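Local coordinates for precorrin-6Y C5,15-methyltransferase (Corynebacterium diphtheriae, PDB 3HM2), which probably methylates a precorrin intermediate with S-adenosyl-L-methionine in adenosylcobalamin biosynthesis, this chain being its C-terminal methyltransferase domain, at residues E60-I65 with I78-G83; L29-G34 with A52-I57. All blocks are in the same frame, centred on the assembly; numbering follows the deposited sequence.

Contact 2 is the core element: two neighbouring parallel strands, 27-32 and 50-55, held by backbone hydrogen bonds and by an aromatic pair on one sheet face. Contact 1 lies nearer the surface, where helix 59-70 leans on strand 78-81, outermost in this chain's sheet, through a small apolar patch and one arginine. Strand 50-55 links the two: it belongs to contact 2, borders strand 78-81 of contact 1, and leads through Glu-56 and Ile-57 into helix 59-70. The contacts also touch directly, since Gln-81 N reaches Cys-54 O, probably as a hydrogen bond, at 2.8 Å.

Contact 1 of 2, residues E60-I65 with I78-G83; sequences ERRERI and IAVQQG
Val-80 meets the helix where Arg-62 and Ile-65, one turn apart, turn the same side to the strand, and this is the apolar, more buried part of the contact. A single methyl does the work: CG1 of Val-80 lies 3.8 Å from CD1 of Ile-65 and also 3.8 Å from CB of Arg-62. Placing CG1 opposite the backbone N (chi1 -164°) sends that branch out to the helix, where it faces both at once. Ile-65 is the buried member; Ile-41 of helix 38-44 continues the apolar patch, and Ile-65 also touches Ser-36.

Helix 59-70 here runs almost exactly antiparallel to strand 78-81, at 173°, with the axes of the short segments 8.8 Å apart. That is the return leg of a right-handed beta-alpha-beta crossover in a Rossmann-like methyltransferase sheet: strand 50-55 enters, the helix packs over the sheet, and 78-81 comes back beside the first strand.

Toward the end of the strand the contact turns polar and faces solvent, though distances are no longer there. Arg-62 CD comes within 3.0 Å of Gln-81 O, a close approach that is not a hydrogen bond. A bend at chi3 turns one face of the Arg-62 guanidinium to the exposed Gln-82. CG of Gln-82 sits over the centre of that flat group, 3.3 Å from CZ of Arg-62, while the guanidinium and amide planes stand 32° apart. The charged end is held from elsewhere, NH1 donating to Glu-56 O and more weakly to Ile-57 O. On the helix side turned from the strand, Glu-63 points outward; magnesium and calcium have been seen at this residue, and magnesium at Glu-60, though neither ion is bound to this chain in the model.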
ATOM      1  N   GLU A  60      12.851  -6.176  35.456  1.00 51.64           N
ATOM      2  CA  GLU A  60      11.448  -5.767  35.652  1.00 59.41           C
ATOM      3  C   GLU A  60      10.495  -6.242  34.524  1.00 57.08           C
ATOM      4  O   GLU A  60       9.307  -6.510  34.767  1.00 52.28           O
ATOM      5  CB  GLU A  60      11.325  -4.233  35.867  1.00 49.61           C
ATOM      6  CG  GLU A  60      12.614  -3.517  36.323  1.00 51.22           C
ATOM      7  CD  GLU A  60      13.097  -3.951  37.715  1.00 54.67           C
ATOM      8  OE1 GLU A  60      12.257  -4.110  38.624  1.00 55.01           O
ATOM      9  OE2 GLU A  60      14.322  -4.120  37.902  1.00 48.96           O
ATOM     10  N   ARG A  61      11.013  -6.340  33.299  1.00 49.48           N
ATOM     11  CA  ARG A  61      10.218  -6.828  32.172  1.00 45.26           C
ATOM     12  C   ARG A  61      10.049  -8.362  32.194  1.00 50.78           C
ATOM     13  O   ARG A  61       9.012  -8.872  31.753  1.00 38.35           O
ATOM     14  CB  ARG A  61      10.794  -6.356  30.829  1.00 40.69           C
ATOM     15  CG  ARG A  61      10.680  -4.837  30.552  1.00 39.23           C
ATOM     16  CD  ARG A  61      10.704  -4.570  29.064  1.00 34.36           C
ATOM     17  NE  ARG A  61      10.454  -3.179  28.671  1.00 47.10           N
ATOM     18  CZ  ARG A  61       9.357  -2.756  28.038  1.00 45.31           C
ATOM     19  NH1 ARG A  61       8.369  -3.604  27.751  1.00 37.53           N
ATOM     20  NH2 ARG A  61       9.241  -1.477  27.702  1.00 40.99           N
ATOM     21  N   ARG A  62      11.060  -9.095  32.689  1.00 49.68           N
ATOM     22  CA  ARG A  62      10.964 -10.562  32.818  1.00 38.77           C
ATOM     23  C   ARG A  62       9.888 -10.910  33.843  1.00 55.04           C
ATOM     24  O   ARG A  62       9.160 -11.899  33.684  1.00 53.00           O
ATOM     25  CB  ARG A  62      12.289 -11.209  33.248  1.00 26.80           C
ATOM     26  CG  ARG A  62      13.403 -11.195  32.197  1.00 40.35           C
ATOM     27  CD  ARG A  62      14.579 -12.155  32.533  1.00 32.29           C
ATOM     28  NE  ARG A  62      15.435 -11.759  33.663  1.00 37.97           N
ATOM     29  CZ  ARG A  62      16.262 -10.705  33.678  1.00 48.99           C
ATOM     30  NH1 ARG A  62      16.347  -9.897  32.630  1.00 45.81           N
ATOM     31  NH2 ARG A  62      16.998 -10.435  34.752  1.00 47.15           N
ATOM     32  N   GLU A  63       9.800 -10.088  34.893  1.00 62.82           N
ATOM     33  CA  GLU A  63       8.816 -10.262  35.970  1.00 73.31           C
ATOM     34  C   GLU A  63       7.365 -10.112  35.471  1.00 61.57           C
ATOM     35  O   GLU A  63       6.449 -10.733  36.014  1.00 65.43           O
ATOM     36  CB  GLU A  63       9.098  -9.307  37.158  1.00 74.00           C
ATOM     37  CG  GLU A  63      10.152  -9.795  38.180  1.00 58.17           C
ATOM     38  CD  GLU A  63      10.337  -8.838  39.364  1.00 72.40           C
ATOM     39  OE1 GLU A  63       9.384  -8.108  39.713  1.00 66.07           O
ATOM     40  OE2 GLU A  63      11.443  -8.821  39.948  1.00 73.48           O
ATOM     41  N   ARG A  64       7.166  -9.307  34.427  1.00 61.21           N
ATOM     42  CA  ARG A  64       5.826  -9.047  33.875  1.00 66.45           C
ATOM     43  C   ARG A  64       5.383 -10.026  32.762  1.00 57.35           C
ATOM     44  O   ARG A  64       4.187 -10.228  32.542  1.00 45.66           O
ATOM     45  CB  ARG A  64       5.729  -7.599  33.381  1.00 56.07           C
ATOM     46  CG  ARG A  64       4.423  -7.261  32.692  1.00 69.56           C
ATOM     47  CD  ARG A  64       3.372  -6.729  33.658  1.00 76.62           C
ATOM     48  NE  ARG A  64       2.125  -6.423  32.957  1.00 82.39           N
ATOM     49  CZ  ARG A  64       1.143  -5.682  33.460  1.00 88.75           C
ATOM     50  NH1 ARG A  64       1.261  -5.159  34.674  1.00 80.70           N
ATOM     51  NH2 ARG A  64       0.044  -5.460  32.747  1.00 91.00           N
ATOM     52  N   ILE A  65       6.346 -10.624  32.063  1.00 58.83           N
ATOM     53  CA  ILE A  65       6.055 -11.634  31.054  1.00 49.87           C
ATOM     54  C   ILE A  65       5.520 -12.879  31.748  1.00 53.90           C
ATOM     55  O   ILE A  65       4.460 -13.408  31.398  1.00 54.79           O
ATOM     56  CB  ILE A  65       7.322 -12.050  30.298  1.00 46.89           C
ATOM     57  CG1 ILE A  65       8.054 -10.838  29.731  1.00 48.14           C
ATOM     58  CG2 ILE A  65       6.973 -12.993  29.180  1.00 55.70           C
ATOM     59  CD1 ILE A  65       9.417 -11.193  29.170  1.00 44.72           C
ATOM     60  N   ILE A  78       6.558 -22.009  29.984  1.00 46.52           N
ATOM     61  CA  ILE A  78       7.385 -20.905  29.540  1.00 38.03           C
ATOM     62  C   ILE A  78       8.569 -20.782  30.481  1.00 32.75           C
ATOM     63  O   ILE A  78       8.410 -20.877  31.693  1.00 32.27           O
ATOM     64  CB  ILE A  78       6.590 -19.578  29.519  1.00 35.87           C
ATOM     65  CG1 ILE A  78       7.262 -18.560  28.597  1.00 29.20           C
ATOM     66  CG2 ILE A  78       6.481 -19.024  30.902  1.00 40.88           C
ATOM     67  CD1 ILE A  78       6.401 -17.449  28.175  1.00 28.16           C
ATOM     68  N   ALA A  79       9.763 -20.640  29.916  1.00 23.95           N
ATOM     69  CA  ALA A  79      10.893 -20.128  30.685  1.00 33.38           C
ATOM     70  C   ALA A  79      11.162 -18.696  30.229  1.00 32.74           C
ATOM     71  O   ALA A  79      11.125 -18.415  29.036  1.00 32.43           O
ATOM     72  CB  ALA A  79      12.109 -20.973  30.477  1.00 18.40           C
ATOM     73  N   VAL A  80      11.428 -17.806  31.180  1.00 39.75           N
ATOM     74  CA  VAL A  80      11.830 -16.441  30.862  1.00 27.53           C
ATOM     75  C   VAL A  80      13.298 -16.205  31.204  1.00 35.57           C
ATOM     76  O   VAL A  80      13.649 -15.993  32.364  1.00 43.78           O
ATOM     77  CB  VAL A  80      10.966 -15.410  31.612  1.00 31.98           C
ATOM     78  CG1 VAL A  80      11.113 -14.035  30.978  1.00 32.41           C
ATOM     79  CG2 VAL A  80       9.509 -15.847  31.621  1.00 43.41           C
ATOM     80  N   GLN A  81      14.150 -16.242  30.184  1.00 33.07           N
ATOM     81  CA  GLN A  81      15.575 -15.996  30.368  1.00 25.44           C
ATOM     82  C   GLN A  81      15.916 -14.526  30.139  1.00 30.51           C
ATOM     83  O   GLN A  81      15.027 -13.695  29.952  1.00 39.28           O
ATOM     84  CB  GLN A  81      16.397 -16.879  29.428  1.00 23.92           C
ATOM     85  CG  GLN A  81      15.967 -18.336  29.411  1.00 36.85           C
ATOM     86  CD  GLN A  81      16.371 -19.077  30.671  1.00 33.20           C
ATOM     87  OE1 GLN A  81      17.241 -18.627  31.417  1.00 36.19           O
ATOM     88  NE2 GLN A  81      15.739 -20.219  30.914  1.00 42.21           N
ATOM     89  N   GLN A  82      17.207 -14.214  30.156  1.00 42.04           N
ATOM     90  CA  GLN A  82      17.674 -12.869  29.844  1.00 38.25           C
ATOM     91  C   GLN A  82      18.040 -12.740  28.369  1.00 34.90           C
ATOM     92  O   GLN A  82      17.663 -13.579  27.551  1.00 34.31           O
ATOM     93  CB  GLN A  82      18.874 -12.502  30.719  1.00 41.88           C
ATOM     94  CG  GLN A  82      18.572 -12.473  32.208  1.00 35.71           C
ATOM     95  CD  GLN A  82      19.828 -12.487  33.057  1.00 46.85           C
ATOM     96  OE1 GLN A  82      20.183 -13.510  33.643  1.00 48.18           O
ATOM     97  NE2 GLN A  82      20.508 -11.349  33.128  1.00 39.27           N
ATOM     98  N   GLY A  83      18.777 -11.685  28.038  1.00 48.69           N
ATOM     99  CA  GLY A  83      19.015 -11.327  26.651  1.00 48.33           C
ATOM    100  C   GLY A  83      19.949 -12.296  25.953  1.00 46.66           C
ATOM    101  O   GLY A  83      20.985 -12.675  26.500  1.00 58.14           O
TER

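Contact 2 of 2, residues L29-G34 with A52-I57; sequences LWDIGG and AVCFEI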
ATOM      1  N   LEU A  29       9.307 -22.810  20.889  1.00 36.07           N
ATOM      2  CA  LEU A  29       9.706 -21.522  20.315  1.00 28.80           C
ATOM      3  C   LEU A  29      10.775 -20.780  21.113  1.00 31.18           C
ATOM      4  O   LEU A  29      10.613 -20.615  22.316  1.00 26.85           O
ATOM      5  CB  LEU A  29       8.509 -20.574  20.179  1.00 34.80           C
ATOM      6  CG  LEU A  29       8.911 -19.165  19.712  1.00 35.24           C
ATOM      7  CD1 LEU A  29       9.282 -19.159  18.230  1.00 25.49           C
ATOM      8  CD2 LEU A  29       7.826 -18.166  19.978  1.00 43.76           C
ATOM      9  N   TRP A  30      11.843 -20.316  20.441  1.00 30.35           N
ATOM     10  CA  TRP A  30      12.626 -19.204  20.976  1.00 27.11           C
ATOM     11  C   TRP A  30      11.997 -17.922  20.464  1.00 34.22           C
ATOM     12  O   TRP A  30      11.957 -17.660  19.265  1.00 31.91           O
ATOM     13  CB  TRP A  30      14.105 -19.264  20.607  1.00 18.67           C
ATOM     14  CG  TRP A  30      14.875 -20.250  21.451  1.00 26.35           C
ATOM     15  CD1 TRP A  30      14.363 -21.188  22.330  1.00 24.13           C
ATOM     16  CD2 TRP A  30      16.302 -20.417  21.485  1.00 32.10           C
ATOM     17  NE1 TRP A  30      15.394 -21.915  22.909  1.00 23.90           N
ATOM     18  CE2 TRP A  30      16.588 -21.456  22.404  1.00 25.42           C
ATOM     19  CE3 TRP A  30      17.373 -19.784  20.832  1.00 31.18           C
ATOM     20  CZ2 TRP A  30      17.886 -21.883  22.650  1.00 17.38           C
ATOM     21  CZ3 TRP A  30      18.664 -20.200  21.097  1.00 21.60           C
ATOM     22  CH2 TRP A  30      18.908 -21.227  22.005  1.00 18.65           C
ATOM     23  N   ASP A  31      11.499 -17.113  21.393  1.00 34.98           N
ATOM     24  CA  ASP A  31      10.978 -15.793  21.059  1.00 33.06           C
ATOM     25  C   ASP A  31      11.928 -14.692  21.518  1.00 34.21           C
ATOM     26  O   ASP A  31      11.976 -14.352  22.700  1.00 32.67           O
ATOM     27  CB  ASP A  31       9.596 -15.588  21.683  1.00 34.68           C
ATOM     28  CG  ASP A  31       9.316 -14.136  22.015  1.00 39.41           C
ATOM     29  OD1 ASP A  31       9.972 -13.252  21.425  1.00 48.93           O
ATOM     30  OD2 ASP A  31       8.440 -13.877  22.868  1.00 41.97           O
ATOM     31  N   ILE A  32      12.684 -14.138  20.575  1.00 35.76           N
ATOM     32  CA  ILE A  32      13.789 -13.247  20.905  1.00 37.76           C
ATOM     33  C   ILE A  32      13.521 -11.829  20.411  1.00 40.92           C
ATOM     34  O   ILE A  32      13.037 -11.631  19.297  1.00 39.40           O
ATOM     35  CB  ILE A  32      15.117 -13.747  20.305  1.00 28.36           C
ATOM     36  CG1 ILE A  32      15.216 -15.269  20.426  1.00 29.57           C
ATOM     37  CG2 ILE A  32      16.297 -13.074  20.987  1.00 35.74           C
ATOM     38  CD1 ILE A  32      15.910 -15.931  19.256  1.00 35.24           C
ATOM     39  N   GLY A  33      13.839 -10.846  21.248  1.00 45.61           N
ATOM     40  CA  GLY A  33      13.921  -9.466  20.806  1.00 54.94           C
ATOM     41  C   GLY A  33      12.685  -8.667  21.169  1.00 62.42           C
ATOM     42  O   GLY A  33      11.960  -9.014  22.101  1.00 68.24           O
ATOM     43  N   GLY A  34      12.444  -7.590  20.427  1.00 66.17           N
ATOM     44  CA  GLY A  34      11.444  -6.610  20.807  1.00 79.15           C
ATOM     45  C   GLY A  34      10.255  -7.237  21.508  1.00 73.05           C
ATOM     46  O   GLY A  34       9.654  -8.186  21.005  1.00 79.84           O
ATOM     47  N   ALA A  52       7.685 -22.577  25.315  1.00 29.62           N
ATOM     48  CA  ALA A  52       8.292 -21.419  24.671  1.00 25.38           C
ATOM     49  C   ALA A  52       9.447 -20.870  25.502  1.00 39.41           C
ATOM     50  O   ALA A  52       9.452 -20.984  26.727  1.00 42.48           O
ATOM     51  CB  ALA A  52       7.250 -20.339  24.428  1.00 26.69           C
ATOM     52  N   VAL A  53      10.424 -20.273  24.826  1.00 37.46           N
ATOM     53  CA  VAL A  53      11.559 -19.650  25.506  1.00 33.21           C
ATOM     54  C   VAL A  53      11.658 -18.149  25.171  1.00 37.23           C
ATOM     55  O   VAL A  53      11.567 -17.717  23.999  1.00 33.15           O
ATOM     56  CB  VAL A  53      12.915 -20.388  25.291  1.00 28.65           C
ATOM     57  CG1 VAL A  53      14.020 -19.681  26.068  1.00 32.83           C
ATOM     58  CG2 VAL A  53      12.826 -21.835  25.733  1.00 26.15           C
ATOM     59  N   CYS A  54      11.830 -17.376  26.246  1.00 38.82           N
ATOM     60  CA  CYS A  54      11.848 -15.927  26.224  1.00 30.64           C
ATOM     61  C   CYS A  54      13.225 -15.377  26.612  1.00 25.11           C
ATOM     62  O   CYS A  54      13.926 -15.952  27.443  1.00 27.92           O
ATOM     63  CB  CYS A  54      10.766 -15.411  27.173  1.00 31.27           C
ATOM     64  SG  CYS A  54       9.080 -15.436  26.463  1.00 35.30           S
ATOM     65  N   PHE A  55      13.606 -14.264  26.006  1.00 33.80           N
ATOM     66  CA  PHE A  55      14.929 -13.673  26.210  1.00 39.27           C
ATOM     67  C   PHE A  55      14.796 -12.153  26.396  1.00 49.45           C
ATOM     68  O   PHE A  55      14.800 -11.387  25.428  1.00 53.89           O
ATOM     69  CB  PHE A  55      15.869 -13.998  25.022  1.00 37.28           C
ATOM     70  CG  PHE A  55      16.357 -15.454  24.971  1.00 32.66           C
ATOM     71  CD1 PHE A  55      15.739 -16.391  24.150  1.00 38.88           C
ATOM     72  CD2 PHE A  55      17.451 -15.866  25.714  1.00 34.88           C
ATOM     73  CE1 PHE A  55      16.191 -17.722  24.095  1.00 31.15           C
ATOM     74  CE2 PHE A  55      17.911 -17.173  25.645  1.00 31.64           C
ATOM     75  CZ  PHE A  55      17.273 -18.101  24.840  1.00 31.32           C
ATOM     76  N   GLU A  56      14.673 -11.727  27.647  1.00 52.15           N
ATOM     77  CA  GLU A  56      14.503 -10.314  27.986  1.00 45.11           C
ATOM     78  C   GLU A  56      15.656  -9.824  28.880  1.00 46.90           C
ATOM     79  O   GLU A  56      16.053 -10.486  29.835  1.00 45.28           O
ATOM     80  CB  GLU A  56      13.142 -10.101  28.673  1.00 41.35           C
ATOM     81  CG  GLU A  56      12.940  -8.754  29.363  1.00 33.97           C
ATOM     82  CD  GLU A  56      12.919  -7.584  28.402  1.00 49.33           C
ATOM     83  OE1 GLU A  56      12.180  -7.662  27.397  1.00 66.65           O
ATOM     84  OE2 GLU A  56      13.642  -6.583  28.645  1.00 50.58           O
ATOM     85  N   ILE A  57      16.192  -8.653  28.569  1.00 50.39           N
ATOM     86  CA  ILE A  57      17.287  -8.088  29.350  1.00 50.25           C
ATOM     87  C   ILE A  57      16.879  -7.547  30.737  1.00 49.49           C
ATOM     88  O   ILE A  57      17.613  -7.762  31.725  1.00 43.37           O
ATOM     89  CB  ILE A  57      18.013  -7.010  28.527  1.00 64.02           C
ATOM     90  CG1 ILE A  57      18.343  -5.794  29.401  1.00 79.96           C
ATOM     91  CG2 ILE A  57      17.158  -6.609  27.317  1.00 69.27           C
ATOM     92  CD1 ILE A  57      18.739  -4.547  28.619  1.00 89.79           C
TER
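Ala-52 and Leu-29 stand level with each other, their CB atoms 4.4 Å apart on the same face of the sheet, and here the second strand begins its parallel run beside the first. The axes of the short strands lie 4.6 Å apart at an angle of 20°. Val-53 supplies both backbone bonds: its N donates to Leu-29 O, at a separation short enough to be taken with caution, and its O receives Asp-31 N at 2.7 Å. On the other face, its CB lies alongside the indole, 3.4 Å from Trp-30 CD1. Trp-30 NE1, buried here, has no hydrogen-bonding partner in the model.

Cys-54 returns to the face of Ala-52. SG stays 4.0 Å from Asp-31 OD2, a loose approach, and the carboxylate instead takes a weak bond from Gly-37 N in the glycine-rich turn after strand 27-32. This placement is consistent with the first, glycine-rich motif of Rossmann-like AdoMet-dependent methyltransferases.

Phe-55 gives the largest side-chain contact. Its chi1 of -73° swings the ring back over the sheet, bringing its CE1 edge onto one face of Trp-30, 3.8 Å from CD2. The pair is T-shaped (edge-to-face), with planes at 69° and centroids 5.2 Å apart. Ile-32 runs beside the same phenyl, its CG1 3.9 Å from Phe-55 CD1. Glu-56 then leaves the strand, and its OE2 accepts a bond from Ser-58 N just before helix 59-70.

Phe-88 adds a third ring, stacked on Trp-30 and edge-to-face with Phe-55, while helix 38-44 covers the Ala-52 and Cys-54 face through Leu-44 and Ala-40; strands 97-100 and 78-81 flank the pair within the sheet.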